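PDB 3PQA: lactaldehyde dehydrogenase from Methanocaldococcus jannaschii, which oxidises lactaldehyde to lactate with NAD as its preferred cofactor, a step in the biosynthesis of coenzyme F420. Local coordinates for residues Met63-Gln68 with Glu181-Lys186; Thr126-Val131 with Ser455-Ile460; Ile318-Ala323 with Gly344-Ala349; Phe400-Asn405 with Val420-Ser425. One frame throughout, in Å; residues are numbered along the deposited sequence.

Contact 1 of 4, residues Met63-Gln68 with Glu181-Lys186; sequences MNIAKQ and ENALKK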
loop_
_atom_site.group_PDB
_atom_site.type_symbol
_atom_site.label_atom_id
_atom_site.label_comp_id
_atom_site.label_asym_id
_atom_site.label_seq_id
_atom_site.Cartn_x
_atom_site.Cartn_y
_atom_site.Cartn_z
ATOM N N MET B 63 24.911 -3.137 2.261
ATOM C CA MET B 63 25.285 -3.464 3.632
ATOM C C MET B 63 26.780 -3.290 3.877
ATOM O O MET B 63 27.183 -2.816 4.947
ATOM C CB MET B 63 24.826 -4.873 4.018
ATOM C CG MET B 63 23.306 -4.989 4.192
ATOM S SD MET B 63 22.592 -3.861 5.417
ATOM C CE MET B 63 23.271 -4.481 6.934
ATOM N N ASN B 64 27.589 -3.638 2.883
ATOM C CA ASN B 64 29.033 -3.505 3.036
ATOM C C ASN B 64 29.481 -2.054 3.025
ATOM O O ASN B 64 30.394 -1.695 3.738
ATOM C CB ASN B 64 29.807 -4.334 2.012
ATOM C CG ASN B 64 31.310 -4.352 2.299
ATOM O OD1 ASN B 64 32.070 -3.695 1.624
ATOM N ND2 ASN B 64 31.717 -5.102 3.313
ATOM N N ILE B 65 28.811 -1.218 2.243
ATOM C CA ILE B 65 29.082 0.221 2.281
ATOM C C ILE B 65 28.786 0.739 3.687
ATOM O O ILE B 65 29.616 1.452 4.286
ATOM C CB ILE B 65 28.284 0.983 1.196
ATOM C CG1 ILE B 65 28.869 0.676 -0.196
ATOM C CG2 ILE B 65 28.305 2.486 1.462
ATOM C CD1 ILE B 65 27.989 1.072 -1.353
ATOM N N ALA B 66 27.627 0.362 4.229
ATOM C CA ALA B 66 27.281 0.751 5.594
ATOM C C ALA B 66 28.331 0.272 6.595
ATOM O O ALA B 66 28.714 1.011 7.503
ATOM C CB ALA B 66 25.908 0.224 5.978
ATOM N N LYS B 67 28.785 -0.973 6.435
ATOM C CA LYS B 67 29.775 -1.526 7.348
ATOM C C LYS B 67 31.068 -0.713 7.307
ATOM O O LYS B 67 31.618 -0.365 8.351
ATOM C CB LYS B 67 30.044 -2.998 7.038
ATOM C CG LYS B 67 31.009 -3.669 8.008
ATOM C CD LYS B 67 31.071 -5.157 7.759
ATOM C CE LYS B 67 32.186 -5.804 8.573
ATOM N NZ LYS B 67 33.520 -5.696 7.892
ATOM N N GLN B 68 31.544 -0.399 6.106
ATOM C CA GLN B 68 32.777 0.398 5.970
ATOM C C GLN B 68 32.682 1.808 6.565
ATOM O O GLN B 68 33.641 2.288 7.190
ATOM C CB GLN B 68 33.194 0.516 4.518
ATOM C CG GLN B 68 33.659 -0.782 3.867
ATOM C CD GLN B 68 34.074 -0.519 2.450
ATOM O OE1 GLN B 68 35.054 0.183 2.206
ATOM N NE2 GLN B 68 33.299 -1.026 1.500
ATOM N N GLU B 181 33.853 1.630 -4.169
ATOM C CA GLU B 181 34.796 0.814 -4.945
ATOM C C GLU B 181 35.155 -0.502 -4.222
ATOM O O GLU B 181 35.158 -1.563 -4.835
ATOM C CB GLU B 181 36.042 1.643 -5.292
ATOM C CG GLU B 181 37.100 0.907 -6.105
ATOM C CD GLU B 181 38.355 1.735 -6.343
ATOM O OE1 GLU B 181 38.257 2.980 -6.458
ATOM O OE2 GLU B 181 39.447 1.131 -6.414
ATOM N N ASN B 182 35.447 -0.436 -2.925
ATOM C CA ASN B 182 35.755 -1.641 -2.136
ATOM C C ASN B 182 34.610 -2.658 -2.129
ATOM O O ASN B 182 34.836 -3.865 -2.252
ATOM C CB ASN B 182 36.107 -1.279 -0.697
ATOM C CG ASN B 182 37.421 -0.528 -0.585
ATOM O OD1 ASN B 182 38.297 -0.655 -1.435
ATOM N ND2 ASN B 182 37.557 0.265 0.467
ATOM N N ALA B 183 33.388 -2.155 -1.976
ATOM C CA ALA B 183 32.193 -3.001 -1.976
ATOM C C ALA B 183 31.963 -3.655 -3.324
ATOM O O ALA B 183 31.617 -4.843 -3.397
ATOM C CB ALA B 183 30.980 -2.193 -1.584
ATOM N N LEU B 184 32.142 -2.881 -4.390
ATOM C CA LEU B 184 31.981 -3.397 -5.745
ATOM C C LEU B 184 32.996 -4.515 -6.026
ATOM O O LEU B 184 32.632 -5.584 -6.525
ATOM C CB LEU B 184 32.101 -2.269 -6.781
ATOM C CG LEU B 184 30.979 -1.220 -6.773
ATOM C CD1 LEU B 184 31.286 -0.077 -7.744
ATOM C CD2 LEU B 184 29.605 -1.848 -7.069
ATOM N N LYS B 185 34.252 -4.273 -5.665
ATOM C CA LYS B 185 35.317 -5.270 -5.822
ATOM C C LYS B 185 35.016 -6.559 -5.065
ATOM O O LYS B 185 35.182 -7.655 -5.606
ATOM C CB LYS B 185 36.652 -4.692 -5.355
ATOM C CG LYS B 185 37.253 -3.735 -6.351
ATOM C CD LYS B 185 38.574 -3.165 -5.868
ATOM C CE LYS B 185 39.215 -2.334 -6.969
ATOM N NZ LYS B 185 40.047 -1.233 -6.411
ATOM N N LYS B 186 34.576 -6.414 -3.817
ATOM C CA LYS B 186 34.244 -7.546 -2.956
ATOM C C LYS B 186 33.208 -8.478 -3.597
ATOM O O LYS B 186 33.315 -9.698 -3.479
ATOM C CB LYS B 186 33.756 -7.039 -1.601
ATOM C CG LYS B 186 33.433 -8.105 -0.569
ATOM C CD LYS B 186 33.129 -7.463 0.782
ATOM C CE LYS B 186 32.723 -8.497 1.829
ATOM N NZ LYS B 186 33.863 -9.385 2.176
#
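Ala183 presses its methyl group against helix 55-71 between Ile65 and Asn64, with CB 3.8 Å from Ile65 CG1 and 3.7 Å from Asn64 OD1. The axes of the two short segments pass 9.1 Å apart, at 135° between their directions. The alanine marks the tight, apolar side: Ile65 continues onto Ile179, Ile180 and Phe102, and Ala183 also rests on Ile61. Toward solvent the packing gives way to amides. Asn182 ND2 donates to Gln68 OE1 (3.0 Å) in a nearly straight bond of 166°; the acceptor lies in the Asn182 amide plane, while the donor is tilted from the Gln68 carbonyl plane. The other end of the Gln68 amide, NE2, reaches Asn64 OD1 at 2.9 Å and also Ile179 O. Asn64 swings its amide out from the helix (CG anti to the backbone N, chi1 -172°), where ND2 meets only the aliphatic part of Lys186, at CD (3.7 Å). Were Gln68 an alanine, Asn182 ND2 would probably lose this acceptor and Asn64 OD1 its donor. Helix 171-186, the crossover between parallel strands 160-165 and 194-196, is joined to helix 55-71 by apolar packing plus a chain of neutral amide bonds: both ends of the Gln68 amide are engaged, which should fix its rotation.

Contact 2 of 4, residues Thr126-Val131 with Ser455-Ile460; sequences TRREPV and SNIKTI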
loop_
_atom_site.group_PDB
_atom_site.type_symbol
_atom_site.label_atom_id
_atom_site.label_comp_id
_atom_site.label_asym_id
_atom_site.label_seq_id
_atom_site.Cartn_x
_atom_site.Cartn_y
_atom_site.Cartn_z
ATOM N N THR B 126 2.847 -5.075 -11.965
ATOM C CA THR B 126 3.877 -4.068 -12.227
ATOM C C THR B 126 5.263 -4.583 -11.860
ATOM O O THR B 126 5.410 -5.529 -11.094
ATOM C CB THR B 126 3.609 -2.760 -11.455
ATOM O OG1 THR B 126 3.599 -3.018 -10.033
ATOM C CG2 THR B 126 2.272 -2.158 -11.870
ATOM N N ARG B 127 6.280 -3.949 -12.442
ATOM C CA ARG B 127 7.673 -4.260 -12.187
ATOM C C ARG B 127 8.399 -2.924 -12.274
ATOM O O ARG B 127 8.131 -2.148 -13.190
ATOM C CB ARG B 127 8.169 -5.240 -13.249
ATOM C CG ARG B 127 9.664 -5.481 -13.311
ATOM C CD ARG B 127 9.967 -6.525 -14.394
ATOM N NE ARG B 127 11.404 -6.661 -14.652
ATOM C CZ ARG B 127 12.220 -7.444 -13.954
ATOM N NH1 ARG B 127 11.753 -8.167 -12.936
ATOM N NH2 ARG B 127 13.508 -7.500 -14.261
ATOM N N ARG B 128 9.266 -2.636 -11.309
ATOM C CA ARG B 128 10.076 -1.421 -11.349
ATOM C C ARG B 128 11.404 -1.791 -12.028
ATOM O O ARG B 128 11.962 -2.848 -11.751
ATOM C CB ARG B 128 10.318 -0.852 -9.934
ATOM C CG ARG B 128 9.087 -0.385 -9.118
ATOM C CD ARG B 128 8.247 0.650 -9.828
ATOM N NE ARG B 128 7.216 1.322 -9.014
ATOM C CZ ARG B 128 5.940 0.945 -8.842
ATOM N NH1 ARG B 128 5.443 -0.189 -9.345
ATOM N NH2 ARG B 128 5.135 1.726 -8.124
ATOM N N GLU B 129 11.877 -0.944 -12.939
ATOM C CA GLU B 129 13.176 -1.140 -13.604
ATOM C C GLU B 129 13.990 0.150 -13.544
ATOM O O GLU B 129 13.413 1.223 -13.429
ATOM C CB GLU B 129 12.983 -1.579 -15.060
ATOM C CG GLU B 129 12.257 -2.926 -15.182
ATOM C CD GLU B 129 12.210 -3.485 -16.591
ATOM O OE1 GLU B 129 12.488 -2.736 -17.552
ATOM O OE2 GLU B 129 11.859 -4.676 -16.724
ATOM N N PRO B 130 15.338 0.058 -13.608
ATOM C CA PRO B 130 16.106 1.314 -13.505
ATOM C C PRO B 130 15.818 2.348 -14.588
ATOM O O PRO B 130 15.553 1.995 -15.733
ATOM C CB PRO B 130 17.562 0.856 -13.670
ATOM C CG PRO B 130 17.500 -0.527 -14.266
ATOM C CD PRO B 130 16.211 -1.122 -13.771
ATOM N N VAL B 131 15.935 3.622 -14.233
ATOM C CA VAL B 131 15.864 4.680 -15.229
ATOM C C VAL B 131 17.046 4.646 -16.199
ATOM O O VAL B 131 16.905 5.050 -17.359
ATOM C CB VAL B 131 15.739 6.072 -14.585
ATOM C CG1 VAL B 131 14.368 6.211 -13.936
ATOM C CG2 VAL B 131 16.862 6.330 -13.567
ATOM N N SER B 455 13.300 4.745 -10.642
ATOM C CA SER B 455 12.905 3.621 -11.456
ATOM C C SER B 455 11.710 3.987 -12.330
ATOM O O SER B 455 11.053 5.020 -12.104
ATOM C CB SER B 455 12.673 2.372 -10.584
ATOM O OG SER B 455 11.728 2.584 -9.576
ATOM N N ASN B 456 11.485 3.181 -13.363
ATOM C CA ASN B 456 10.314 3.314 -14.226
ATOM C C ASN B 456 9.413 2.117 -14.013
ATOM O O ASN B 456 9.896 1.003 -13.796
ATOM C CB ASN B 456 10.739 3.352 -15.695
ATOM C CG ASN B 456 11.465 4.632 -16.065
ATOM O OD1 ASN B 456 11.080 5.730 -15.652
ATOM N ND2 ASN B 456 12.520 4.492 -16.869
ATOM N N ILE B 457 8.104 2.344 -14.094
ATOM C CA ILE B 457 7.145 1.243 -14.010
ATOM C C ILE B 457 7.062 0.513 -15.353
ATOM O O ILE B 457 7.123 1.135 -16.433
ATOM C CB ILE B 457 5.739 1.726 -13.575
ATOM C CG1 ILE B 457 5.784 2.294 -12.154
ATOM C CG2 ILE B 457 4.712 0.552 -13.639
ATOM C CD1 ILE B 457 4.487 3.037 -11.725
ATOM N N LYS B 458 6.959 -0.811 -15.283
ATOM C CA LYS B 458 6.616 -1.634 -16.433
ATOM C C LYS B 458 5.360 -2.370 -16.032
ATOM O O LYS B 458 5.322 -2.987 -14.968
ATOM C CB LYS B 458 7.730 -2.632 -16.775
ATOM C CG LYS B 458 7.342 -3.648 -17.862
ATOM C CD LYS B 458 8.477 -4.622 -18.176
ATOM C CE LYS B 458 9.559 -3.991 -19.064
ATOM N NZ LYS B 458 10.717 -4.947 -19.237
ATOM N N THR B 459 4.336 -2.279 -16.873
ATOM C CA THR B 459 3.084 -3.002 -16.650
ATOM C C THR B 459 3.081 -4.212 -17.557
ATOM O O THR B 459 3.267 -4.091 -18.778
ATOM C CB THR B 459 1.882 -2.105 -16.961
ATOM O OG1 THR B 459 2.015 -0.882 -16.224
ATOM C CG2 THR B 459 0.558 -2.828 -16.608
ATOM N N ILE B 460 2.908 -5.396 -16.973
ATOM C CA ILE B 460 2.970 -6.654 -17.720
ATOM C C ILE B 460 1.572 -7.252 -17.664
ATOM O O ILE B 460 0.966 -7.314 -16.587
ATOM C CB ILE B 460 4.023 -7.626 -17.120
ATOM C CG1 ILE B 460 5.418 -6.981 -17.163
ATOM C CG2 ILE B 460 4.024 -8.963 -17.870
ATOM C CD1 ILE B 460 6.484 -7.707 -16.360
HETATM O O HOH W 1 13.711 -4.142 -19.696
HETATM O O HOH W 2 13.327 1.828 -17.566
HETATM O O HOH W 3 14.521 6.173 -18.209
#
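Glu129 OE2 is gripped by two cations, Lys458 NZ across the strands at 2.8 Å and Arg127 NE from its own strand at 2.9 Å. The arginine lies on the anti lone pair with the oxygen in its guanidinium plane, whereas the lysine arrives on the syn side, out of the carboxylate plane. A bend at the third torsion (chi3 -78°) turns the Lys458 ammonium toward the carboxylate; it also donates to Leu414 O and Ala411 O of the second subunit.

Beneath this network, Arg127 with Lys458 and Glu129 with Asn456 form antiparallel hydrogen-bonded pairs, the shortest bonds being Lys458 N to Arg127 O and Asn456 N to Glu129 O, each 2.7 Å. The reverse face carries Arg128 and Ile457 side by side: Ile457 CG1 lies over one guanidinium face, 3.6 Å from CZ, while Arg128 NE bridges to Glu452. Farther along, two waters link Asn456 ND2 to Pro130 O and Val131 O.

Strand 455-463 continues this sheet into the second subunit, where Thr459 and Ile460 pair in parallel, as in the oligomerisation region of aldehyde dehydrogenases. One carboxylate probably balances much of the charge of both cations and steadies Lys458 at the interface.

Contact 3 of 4, residues Ile318-Ala323 with Gly344-Ala349; sequences ISVEHA and GKRDKA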
loop_
_atom_site.group_PDB
_atom_site.type_symbol
_atom_site.label_atom_id
_atom_site.label_comp_id
_atom_site.label_asym_id
_atom_site.label_seq_id
_atom_site.Cartn_x
_atom_site.Cartn_y
_atom_site.Cartn_z
ATOM N N ILE B 318 30.902 28.348 4.775
ATOM C CA ILE B 318 31.697 27.515 3.873
ATOM C C ILE B 318 32.788 28.284 3.119
ATOM O O ILE B 318 33.728 27.673 2.612
ATOM C CB ILE B 318 30.803 26.753 2.872
ATOM C CG1 ILE B 318 31.579 25.585 2.237
ATOM C CG2 ILE B 318 30.257 27.721 1.816
ATOM C CD1 ILE B 318 32.093 24.519 3.242
ATOM N N SER B 319 32.653 29.606 3.038
ATOM C CA SER B 319 33.632 30.440 2.339
ATOM C C SER B 319 33.605 31.865 2.865
ATOM O O SER B 319 32.577 32.325 3.389
ATOM C CB SER B 319 33.362 30.450 0.829
ATOM O OG SER B 319 32.242 31.263 0.511
ATOM N N VAL B 320 34.737 32.561 2.721
ATOM C CA VAL B 320 34.816 33.984 3.043
ATOM C C VAL B 320 33.879 34.776 2.132
ATOM O O VAL B 320 33.185 35.679 2.599
ATOM C CB VAL B 320 36.265 34.521 2.911
ATOM C CG1 VAL B 320 36.348 35.961 3.391
ATOM C CG2 VAL B 320 37.204 33.665 3.714
ATOM N N GLU B 321 33.859 34.416 0.844
ATOM C CA GLU B 321 32.974 35.026 -0.163
ATOM C C GLU B 321 31.517 35.050 0.314
ATOM O O GLU B 321 30.843 36.086 0.254
ATOM C CB GLU B 321 33.059 34.272 -1.499
ATOM C CG GLU B 321 32.627 35.105 -2.711
ATOM C CD GLU B 321 32.207 34.282 -3.938
ATOM O OE1 GLU B 321 32.827 33.236 -4.249
ATOM O OE2 GLU B 321 31.255 34.709 -4.624
ATOM N N HIS B 322 31.040 33.907 0.793
ATOM C CA HIS B 322 29.675 33.827 1.262
ATOM C C HIS B 322 29.470 34.688 2.505
ATOM O O HIS B 322 28.503 35.420 2.600
ATOM C CB HIS B 322 29.263 32.377 1.525
ATOM C CG HIS B 322 27.822 32.245 1.869
ATOM N ND1 HIS B 322 26.828 32.692 1.032
ATOM C CD2 HIS B 322 27.204 31.769 2.972
ATOM C CE1 HIS B 322 25.656 32.498 1.608
ATOM N NE2 HIS B 322 25.858 31.929 2.779
ATOM N N ALA B 323 30.400 34.598 3.442
ATOM C CA ALA B 323 30.339 35.376 4.680
ATOM C C ALA B 323 30.272 36.886 4.404
ATOM O O ALA B 323 29.527 37.608 5.067
ATOM C CB ALA B 323 31.528 35.041 5.563
ATOM N N GLY B 344 25.910 40.105 14.273
ATOM C CA GLY B 344 26.160 40.972 13.128
ATOM C C GLY B 344 27.644 41.201 12.921
ATOM O O GLY B 344 28.047 42.236 12.386
ATOM N N LYS B 345 28.449 40.226 13.351
ATOM C CA LYS B 345 29.911 40.299 13.320
ATOM C C LYS B 345 30.504 39.071 12.620
ATOM O O LYS B 345 29.921 37.977 12.654
ATOM C CB LYS B 345 30.484 40.459 14.739
ATOM C CG LYS B 345 29.662 39.779 15.827
ATOM C CD LYS B 345 29.971 40.320 17.215
ATOM C CE LYS B 345 30.615 39.256 18.090
ATOM N NZ LYS B 345 31.279 39.836 19.283
ATOM N N ARG B 346 31.663 39.276 11.997
ATOM C CA ARG B 346 32.310 38.299 11.129
ATOM C C ARG B 346 33.807 38.263 11.461
ATOM O O ARG B 346 34.406 39.298 11.743
ATOM C CB ARG B 346 32.108 38.737 9.668
ATOM C CG ARG B 346 32.556 37.761 8.621
ATOM C CD ARG B 346 32.146 38.189 7.209
ATOM N NE ARG B 346 32.816 39.389 6.707
ATOM C CZ ARG B 346 34.051 39.435 6.208
ATOM N NH1 ARG B 346 34.822 38.354 6.165
ATOM N NH2 ARG B 346 34.528 40.589 5.770
ATOM N N ASP B 347 34.397 37.075 11.446
ATOM C CA ASP B 347 35.845 36.929 11.536
ATOM C C ASP B 347 36.248 35.996 10.408
ATOM O O ASP B 347 36.165 34.775 10.556
ATOM C CB ASP B 347 36.236 36.332 12.880
ATOM C CG ASP B 347 37.740 36.208 13.056
ATOM O OD1 ASP B 347 38.515 36.569 12.132
ATOM O OD2 ASP B 347 38.152 35.737 14.137
ATOM N N LYS B 348 36.662 36.580 9.284
ATOM C CA LYS B 348 36.819 35.853 8.019
ATOM C C LYS B 348 35.497 35.137 7.691
ATOM O O LYS B 348 34.469 35.790 7.565
ATOM C CB LYS B 348 38.019 34.900 8.052
ATOM C CG LYS B 348 39.368 35.607 8.256
ATOM C CD LYS B 348 40.430 34.626 8.718
ATOM C CE LYS B 348 40.116 34.128 10.133
ATOM N NZ LYS B 348 41.034 33.048 10.575
ATOM N N ALA B 349 35.507 33.813 7.593
ATOM C CA ALA B 349 34.273 33.088 7.293
ATOM C C ALA B 349 33.452 32.737 8.545
ATOM O O ALA B 349 32.322 32.237 8.433
ATOM C CB ALA B 349 34.572 31.843 6.463
#
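Arg346 lays its aliphatic stem along the start of helix 320-335: CD sits 3.6 Å from Ala323 CB and 3.4 Å from Ala323 O. Beyond it the Arg346 side chain crosses that of Val320 at about a right angle, with Arg346 NH1 4.0 Å from Val320 CG1. Ala349 fills the neighbouring position, its CB 3.7 Å from Ser319 O and 4.2 Å from Val320 CG2, while Ala323 CB touches Lys348 O. No hydrogen bond spans the two segments, so the contact rests on close van der Waals packing.

Lys348 and Ala349 are the central residues of a tight type II' turn that joins strand 346-347 to strand 350-357 in a hairpin, and it is this turn that docks on the helix start. Arg346 secures it from within: a bend at chi3 (68°) brings NH1 back to Lys348 O at 2.9 Å, with the oxygen in the guanidinium plane. A methionine in its place would probably leave Lys348 O without this donor and Glu327, which pairs with Arg346 NE, without its mate.

The opposing surface is set by Ser319, the N-cap, whose OG accepts from His322 N at 2.9 Å. His322 NE2 in turn donates to Phe370 O. Further out, Ala349 is tied by a backbone bond to Leu317, just before the helix, and Leu22 touches both Val320 and Lys348.

Contact 4 of 4, residues Phe400-Asn405 with Val420-Ser425; sequences FTNDIN and VINDSS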
loop_
_atom_site.group_PDB
_atom_site.type_symbol
_atom_site.label_atom_id
_atom_site.label_comp_id
_atom_site.label_asym_id
_atom_site.label_seq_id
_atom_site.Cartn_x
_atom_site.Cartn_y
_atom_site.Cartn_z
ATOM N N PHE B 400 4.415 26.516 16.527
ATOM C CA PHE B 400 4.456 26.151 17.926
ATOM C C PHE B 400 3.149 26.616 18.527
ATOM O O PHE B 400 2.847 27.815 18.520
ATOM C CB PHE B 400 5.659 26.809 18.609
ATOM C CG PHE B 400 6.984 26.282 18.118
ATOM C CD1 PHE B 400 7.552 26.776 16.950
ATOM C CD2 PHE B 400 7.647 25.278 18.830
ATOM C CE1 PHE B 400 8.766 26.272 16.482
ATOM C CE2 PHE B 400 8.869 24.768 18.377
ATOM C CZ PHE B 400 9.439 25.285 17.209
ATOM N N THR B 401 2.372 25.661 19.041
ATOM C CA THR B 401 1.067 25.929 19.639
ATOM C C THR B 401 0.621 24.673 20.369
ATOM O O THR B 401 1.097 23.573 20.056
ATOM C CB THR B 401 -0.018 26.343 18.568
ATOM O OG1 THR B 401 -1.254 26.678 19.219
ATOM C CG2 THR B 401 -0.266 25.225 17.522
ATOM N N ASN B 402 -0.274 24.847 21.346
ATOM C CA ASN B 402 -0.916 23.743 22.045
ATOM C C ASN B 402 -2.374 23.565 21.624
ATOM O O ASN B 402 -3.088 22.746 22.195
ATOM C CB ASN B 402 -0.835 23.973 23.561
ATOM C CG ASN B 402 0.553 23.725 24.109
ATOM O OD1 ASN B 402 1.185 22.718 23.786
ATOM N ND2 ASN B 402 1.035 24.637 24.943
ATOM N N ASP B 403 -2.812 24.341 20.626
ATOM C CA ASP B 403 -4.217 24.394 20.193
ATOM C C ASP B 403 -4.468 23.445 19.008
ATOM O O ASP B 403 -3.876 23.610 17.934
ATOM C CB ASP B 403 -4.520 25.853 19.799
ATOM C CG ASP B 403 -5.992 26.124 19.523
ATOM O OD1 ASP B 403 -6.587 25.472 18.637
ATOM O OD2 ASP B 403 -6.531 27.073 20.162
ATOM N N ILE B 404 -5.330 22.445 19.205
ATOM C CA ILE B 404 -5.638 21.467 18.148
ATOM C C ILE B 404 -6.092 22.150 16.863
ATOM O O ILE B 404 -5.506 21.934 15.791
ATOM C CB ILE B 404 -6.714 20.434 18.619
ATOM C CG1 ILE B 404 -6.141 19.557 19.729
ATOM C CG2 ILE B 404 -7.207 19.571 17.438
ATOM C CD1 ILE B 404 -7.177 18.670 20.419
ATOM N N ASN B 405 -7.113 22.995 16.982
ATOM C CA ASN B 405 -7.754 23.599 15.821
ATOM C C ASN B 405 -6.795 24.495 15.040
ATOM O O ASN B 405 -6.742 24.452 13.800
ATOM C CB ASN B 405 -9.004 24.365 16.250
ATOM C CG ASN B 405 -10.155 23.440 16.607
ATOM O OD1 ASN B 405 -10.148 22.254 16.271
ATOM N ND2 ASN B 405 -11.146 23.981 17.297
ATOM N N VAL B 420 6.049 21.304 10.419
ATOM C CA VAL B 420 6.452 20.719 11.702
ATOM C C VAL B 420 5.682 21.425 12.825
ATOM O O VAL B 420 5.676 22.648 12.892
ATOM C CB VAL B 420 7.979 20.859 11.923
ATOM C CG1 VAL B 420 8.449 20.057 13.150
ATOM C CG2 VAL B 420 8.755 20.410 10.683
ATOM N N ILE B 421 5.036 20.650 13.691
ATOM C CA ILE B 421 4.278 21.204 14.808
ATOM C C ILE B 421 5.057 20.936 16.097
ATOM O O ILE B 421 5.402 19.792 16.401
ATOM C CB ILE B 421 2.838 20.625 14.860
ATOM C CG1 ILE B 421 2.049 21.114 13.626
ATOM C CG2 ILE B 421 2.145 21.004 16.186
ATOM C CD1 ILE B 421 0.881 20.219 13.198
ATOM N N ASN B 422 5.383 22.017 16.801
ATOM C CA ASN B 422 6.130 21.979 18.064
ATOM C C ASN B 422 7.590 21.498 17.988
ATOM O O ASN B 422 8.192 21.111 18.986
ATOM C CB ASN B 422 5.300 21.285 19.164
ATOM C CG ASN B 422 4.109 22.128 19.583
ATOM O OD1 ASN B 422 4.183 23.354 19.540
ATOM N ND2 ASN B 422 3.001 21.484 19.977
ATOM N N ASP B 423 8.169 21.588 16.794
ATOM C CA ASP B 423 9.626 21.536 16.611
ATOM C C ASP B 423 9.906 22.482 15.445
ATOM O O ASP B 423 8.962 22.885 14.760
ATOM C CB ASP B 423 10.099 20.097 16.330
ATOM C CG ASP B 423 11.608 19.910 16.498
ATOM O OD1 ASP B 423 12.325 20.868 16.863
ATOM O OD2 ASP B 423 12.074 18.778 16.253
ATOM N N SER B 424 11.164 22.871 15.226
ATOM C CA SER B 424 11.469 23.866 14.179
ATOM C C SER B 424 11.408 23.231 12.792
ATOM O O SER B 424 11.281 22.013 12.656
ATOM C CB SER B 424 12.859 24.492 14.383
ATOM O OG SER B 424 13.862 23.634 13.858
ATOM N N SER B 425 11.540 24.074 11.768
ATOM C CA SER B 425 11.582 23.621 10.378
ATOM C C SER B 425 12.724 22.648 10.101
ATOM O O SER B 425 12.661 21.883 9.128
ATOM C CB SER B 425 11.682 24.815 9.431
ATOM O OG SER B 425 12.820 25.600 9.718
#
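Phe400 and Thr401 meet the second segment where its strand, 418-421, runs out. Val420 and Ile421 complete that strand, and Asn422 then leaves it with a positive phi of 66°. Its amide grips the backbone of Thr401 at both ends: OD1 accepts from Thr401 N at 3.0 Å, and ND2 donates to Thr401 O at 2.8 Å, with that oxygen in the amide plane. The paired N-H and C=O bonds resemble those a neighbouring strand would offer, and OD1 also lies 3.2 Å from Phe400 CA. The ring of Phe400 spreads obliquely along the next backbone, CE2 3.5 Å from Asn422 C and CZ 3.3 Å from Asp423 C; Asp423 O is buried with no polar partner. Asp423 OD1 takes Ser424 N at 2.8 Å, while OD2 bridges to Arg122 of the second subunit. The Ser424 side chain lies about 12 Å from that of Cys275, the probable nucleophile. Ser425 is tied through N to Asn248 and through OG to Ile276. The contact joins elements of the beta-alpha-beta unit 396-400, 404-413 and 418-421: Phe400 packs on helix 256-268, strand 396-400 lies between 246-250 and 418-421, and the latter pairs in parallel with a strand of the second subunit.

How the contacts relate
Contact 1 closes before contacts 3 and 4 open, but its segments alternate with those of contact 2, whose strands bracket both later contacts along the chain. Contacts 1 and 2 have centres 27 Å apart and involve the sheet that contains strands 122-138 and 160-165: contact 2 pairs two of its strands, and contact 1 packs a helix joining two others. Contacts 3 and 4, centres 33 Å apart, both reach the second mixed sheet, through strands 346-347 and 418-421. Contacts 2 and 3, centres 47 Å apart, lie on opposite sides of the chain's centre. Contacts 2 and 4 each pair a strand in parallel with one of the second subunit, carrying both sheets across a homotetramer boundary.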